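Local coordinates for protein putative MAR1 (Leishmania donovani, PDB 1X9G) that is of unknown function, though it belongs to the isochorismatase superfamily and has been put forward as a possible ribonuclease, at residues 47-52 with 109-114; 163-168 with 173-178. All coordinates share one frame; numbering follows the deposited sequence.

Contact 1 of 2, residues 47-52 with 109-114; sequences NRLARL and NAVVFG
Leu-49 points from its helix into the angle between two side chains of the strand, Val-111 and Phe-113, and touches each with a different part of itself. Its first torsion sets CG anti to the carbonyl carbon (chi1 -78°), and CD1 is the branch that reaches forward: Leu-49 CD1 comes to rest 4.2 Å from Val-111 CG1, methyl against methyl. The Phe-113 ring is met nearer the root of the leucine, where Leu-49 CB lies 4.3 Å from Phe-113 CZ and approaches the ring obliquely. On the strand side, chi1 of Phe-113 (50°) holds the ring over its own backbone, between N and the carbonyl carbon. Phe-113 CD2 thereby lies 4.2 Å from Val-111 CG1, and the two side chains touch along the strand.

The case illustrates how a helix covers a parallel sheet in the alpha/beta fold of the isochorismatase domain: helix 39-55 lies against one face of the sheet, and Val-111 and Phe-113, alternate residues of the inner strand 109-115, point toward it. Val-112, between the two contact residues, instead faces the other way and touches Leu-137. Other apolar groups join the layer, Phe-23 of strand 21-26 touching both Leu-49 and Val-111, and Leu-173 of helix 169-176 packing on Leu-49. No hydrogen bond passes between helix and strand. The polar side chains of this helical turn are engaged elsewhere, with the Asn-47 amide, for example, bonded to Glu-78 O and Thr-80 N.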
# COMPACT_ATOMS: atom_id res chain seq x y z
N ASN A 47 -25.41 10.92 -8.92
CA ASN A 47 -26.78 11.10 -8.37
C ASN A 47 -26.80 11.13 -6.85
O ASN A 47 -27.32 12.09 -6.30
CB ASN A 47 -27.79 10.06 -8.89
CG ASN A 47 -28.08 10.20 -10.39
OD1 ASN A 47 -28.23 11.31 -10.92
ND2 ASN A 47 -28.17 9.06 -11.07
N ARG A 48 -26.19 10.12 -6.19
CA ARG A 48 -26.12 10.08 -4.70
C ARG A 48 -25.65 11.36 -4.02
O ARG A 48 -26.31 11.85 -3.10
CB ARG A 48 -25.28 8.89 -4.17
CG ARG A 48 -25.11 8.89 -2.63
CD ARG A 48 -24.41 7.58 -2.09
NE ARG A 48 -25.38 6.49 -1.89
CZ ARG A 48 -25.07 5.20 -1.70
NH1 ARG A 48 -23.79 4.80 -1.66
NH2 ARG A 48 -26.04 4.30 -1.55
N LEU A 49 -24.52 11.90 -4.48
CA LEU A 49 -23.98 13.18 -3.96
C LEU A 49 -24.83 14.39 -4.40
O LEU A 49 -24.68 15.49 -3.84
CB LEU A 49 -22.51 13.38 -4.40
CG LEU A 49 -21.38 12.61 -3.67
CD1 LEU A 49 -21.34 12.93 -2.16
CD2 LEU A 49 -21.55 11.14 -3.81
N ALA A 50 -25.66 14.19 -5.43
CA ALA A 50 -26.48 15.27 -5.97
C ALA A 50 -27.61 15.46 -5.01
O ALA A 50 -27.82 16.57 -4.54
CB ALA A 50 -27.02 14.94 -7.39
N ARG A 51 -28.27 14.35 -4.67
CA ARG A 51 -29.38 14.34 -3.72
C ARG A 51 -28.93 14.75 -2.32
O ARG A 51 -29.66 15.46 -1.61
CB ARG A 51 -30.07 12.97 -3.68
CG ARG A 51 -30.50 12.41 -5.07
CD ARG A 51 -31.62 13.19 -5.72
NE ARG A 51 -31.20 14.47 -6.30
CZ ARG A 51 -30.55 14.59 -7.46
NH1 ARG A 51 -30.15 13.49 -8.13
NH2 ARG A 51 -30.23 15.81 -7.94
N LEU A 52 -27.74 14.31 -1.94
CA LEU A 52 -27.13 14.71 -0.68
C LEU A 52 -26.96 16.24 -0.55
O LEU A 52 -27.21 16.81 0.52
CB LEU A 52 -25.77 14.00 -0.46
CG LEU A 52 -25.06 14.42 0.83
CD1 LEU A 52 -25.99 14.04 1.95
CD2 LEU A 52 -23.65 13.84 1.05
N ASN A 109 -13.25 21.62 1.64
CA ASN A 109 -13.20 20.21 1.26
C ASN A 109 -13.75 19.98 -0.13
O ASN A 109 -14.76 20.55 -0.49
CB ASN A 109 -14.04 19.38 2.22
CG ASN A 109 -13.86 19.79 3.64
OD1 ASN A 109 -14.64 20.58 4.15
ND2 ASN A 109 -12.83 19.29 4.29
N ALA A 110 -13.10 19.12 -0.90
CA ALA A 110 -13.60 18.73 -2.19
C ALA A 110 -13.77 17.23 -2.20
O ALA A 110 -12.86 16.50 -1.84
CB ALA A 110 -12.66 19.17 -3.27
N VAL A 111 -14.95 16.79 -2.60
CA VAL A 111 -15.31 15.42 -2.84
C VAL A 111 -15.32 15.27 -4.36
O VAL A 111 -16.17 15.85 -5.07
CB VAL A 111 -16.71 15.13 -2.27
CG1 VAL A 111 -17.21 13.73 -2.64
CG2 VAL A 111 -16.79 15.41 -0.77
N VAL A 112 -14.37 14.48 -4.88
CA VAL A 112 -14.08 14.44 -6.30
C VAL A 112 -14.46 13.09 -6.86
O VAL A 112 -14.11 12.08 -6.29
CB VAL A 112 -12.61 14.75 -6.57
CG1 VAL A 112 -12.31 14.73 -8.05
CG2 VAL A 112 -12.27 16.10 -6.05
N PHE A 113 -15.24 13.06 -7.93
CA PHE A 113 -15.71 11.79 -8.43
C PHE A 113 -15.86 11.90 -9.93
O PHE A 113 -15.92 12.98 -10.41
CB PHE A 113 -17.01 11.38 -7.73
CG PHE A 113 -18.04 12.44 -7.72
CD1 PHE A 113 -19.09 12.42 -8.66
CD2 PHE A 113 -18.02 13.45 -6.77
CE1 PHE A 113 -20.07 13.43 -8.68
CE2 PHE A 113 -19.00 14.45 -6.76
CZ PHE A 113 -20.02 14.44 -7.74
N GLY A 114 -15.88 10.78 -10.65
CA GLY A 114 -15.90 10.74 -12.11
C GLY A 114 -14.76 9.98 -12.81
O GLY A 114 -14.18 9.06 -12.27

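Contact 2 of 2, residues 163-168 with 173-178; sequences NCEITT and LLQMTK
The carbonyl O of Leu-173 receives three donors where its helix comes to an end. The hydroxyl OG1 of Thr-177 gives it a bond of 2.9 Å, arriving from above the carbonyl plane (36° out of it), while the amides of Met-176 and Thr-177 add weak bonds. This helix, 169-176, directly follows strand 164-167, the outermost strand of the parallel sheet within this chain, in an alpha/beta fold, and Thr-168 stands at its N-cap; the example is one of a short beta-alpha unit in which the chain turns back and the helix sends a side chain toward the strand it has just left.

That side chain is Gln-175. Extended beyond CG, it carries its amide toward Thr-167, which comes at it from the opposite direction. Thr-167 OG1 lies 3.8 Å from Gln-175 NE2, too far for a hydrogen bond, and Thr-167 CG2 is 4.0 Å from Gln-175 NE2. The two side chains meet without a hydrogen bond, and the amide is held from elsewhere: NE2 bonds to Ser-171 OG one turn back in the helix, and OE1 accepts from the backbone N of Met-13. Two bonds at different atoms should restrict rotation of the amide.

The second subunit, another copy of the protein, closes in here: its Leu-156 packs on Thr-167 and its Leu-122 on Gln-175. Glu-165, two residues earlier on the same side of the strand, also points toward the helix; its OE1 has a long, weak ion pair with Arg-134, and Glu-165 OE2 lies 4.5 Å from Gln-175 OE1.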
# COMPACT_ATOMS: atom_id res chain seq x y z
N ASN A 163 -3.97 15.04 3.50
CA ASN A 163 -5.02 15.82 2.93
C ASN A 163 -5.75 15.18 1.74
O ASN A 163 -6.65 15.81 1.19
CB ASN A 163 -4.52 17.23 2.67
CG ASN A 163 -4.16 17.95 3.95
OD1 ASN A 163 -3.05 18.42 4.11
ND2 ASN A 163 -5.10 17.96 4.92
N CYS A 164 -5.42 13.93 1.41
CA CYS A 164 -6.18 13.19 0.40
C CYS A 164 -6.67 11.86 0.98
O CYS A 164 -5.93 11.17 1.62
CB CYS A 164 -5.30 12.96 -0.82
SG CYS A 164 -6.15 12.25 -2.21
N GLU A 165 -7.94 11.52 0.78
CA GLU A 165 -8.48 10.26 1.33
C GLU A 165 -9.41 9.56 0.41
O GLU A 165 -10.38 10.17 -0.05
CB GLU A 165 -9.20 10.46 2.66
CG GLU A 165 -8.40 11.24 3.71
CD GLU A 165 -9.15 11.33 5.06
OE1 GLU A 165 -8.51 11.82 6.01
OE2 GLU A 165 -10.35 10.95 5.14
N ILE A 166 -9.15 8.29 0.16
CA ILE A 166 -9.96 7.49 -0.72
C ILE A 166 -10.80 6.56 0.13
O ILE A 166 -10.26 5.74 0.88
CB ILE A 166 -9.10 6.71 -1.76
CG1 ILE A 166 -8.29 7.70 -2.61
CG2 ILE A 166 -9.98 5.87 -2.74
CD1 ILE A 166 -7.30 7.03 -3.44
N THR A 167 -12.11 6.72 0.05
CA THR A 167 -13.00 5.77 0.74
C THR A 167 -14.08 5.38 -0.27
O THR A 167 -13.76 4.96 -1.37
CB THR A 167 -13.60 6.34 2.07
OG1 THR A 167 -14.07 7.69 1.83
CG2 THR A 167 -12.55 6.35 3.24
N THR A 168 -15.35 5.55 0.10
CA THR A 168 -16.46 5.28 -0.78
C THR A 168 -17.54 6.23 -0.40
O THR A 168 -17.46 6.89 0.63
CB THR A 168 -17.00 3.81 -0.68
OG1 THR A 168 -17.31 3.49 0.68
CG2 THR A 168 -16.01 2.78 -1.19
N LEU A 173 -20.92 9.69 3.14
CA LEU A 173 -22.19 10.22 3.68
C LEU A 173 -22.23 10.15 5.21
O LEU A 173 -22.53 11.12 5.86
CB LEU A 173 -23.44 9.55 3.10
CG LEU A 173 -23.79 9.56 1.61
CD1 LEU A 173 -25.30 9.63 1.41
CD2 LEU A 173 -23.07 10.64 0.75
N LEU A 174 -21.86 9.00 5.77
CA LEU A 174 -21.74 8.76 7.19
C LEU A 174 -20.73 9.61 7.94
O LEU A 174 -20.79 9.73 9.17
CB LEU A 174 -21.37 7.29 7.38
CG LEU A 174 -22.46 6.30 6.95
CD1 LEU A 174 -22.15 4.88 7.42
CD2 LEU A 174 -23.87 6.74 7.48
N GLN A 175 -19.74 10.14 7.23
CA GLN A 175 -18.67 10.87 7.87
C GLN A 175 -19.14 12.30 8.06
O GLN A 175 -18.76 12.96 9.03
CB GLN A 175 -17.40 10.83 7.03
CG GLN A 175 -16.53 9.54 7.13
CD GLN A 175 -15.44 9.54 6.06
OE1 GLN A 175 -14.76 10.53 5.88
NE2 GLN A 175 -15.33 8.46 5.29
N MET A 176 -19.95 12.78 7.14
CA MET A 176 -20.51 14.10 7.22
C MET A 176 -21.70 14.24 8.23
O MET A 176 -21.93 15.34 8.72
CB MET A 176 -20.93 14.55 5.82
CG MET A 176 -19.77 14.93 4.89
SD MET A 176 -20.25 15.12 3.13
CE MET A 176 -20.33 16.93 3.02
N THR A 177 -22.44 13.16 8.51
CA THR A 177 -23.54 13.19 9.51
C THR A 177 -23.19 12.47 10.77
O THR A 177 -23.70 11.38 10.98
CB THR A 177 -24.83 12.45 9.03
OG1 THR A 177 -24.52 11.52 7.99
CG2 THR A 177 -25.89 13.43 8.53
N LYS A 178 -22.34 12.99 11.63
CA LYS A 178 -21.61 12.08 12.51
C LYS A 178 -22.44 11.19 13.49
O LYS A 178 -21.88 10.42 14.28
CB LYS A 178 -20.49 12.85 13.19
CG LYS A 178 -19.39 13.37 12.21
CD LYS A 178 -17.96 13.07 12.78
CE LYS A 178 -16.82 13.58 11.90
NZ LYS A 178 -16.72 12.90 10.54

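Overall arrangement
Along the chain the contacts come in series, both segments of 47-52 with 109-114 preceding those of 163-168 with 173-178, yet their centres are about 11 Å apart. Both join a helix to the same parallel sheet: contact 1 uses the inner strand 109-115, contact 2 the outermost strand 164-167, with strand 134-143 between them. Helices 39-55 and 169-176 are neighbours, and Leu-173 joins the contacts directly, Leu-173 CD2 lying 4.1 Å from Leu-49 CD1. The centre of contact 1 is about 4 Å from the centre of the chain, untouched by other chains. Contact 2, centred about 11 Å from the chain centre, is also covered by a second subunit, so it lies at an interface of the assembly.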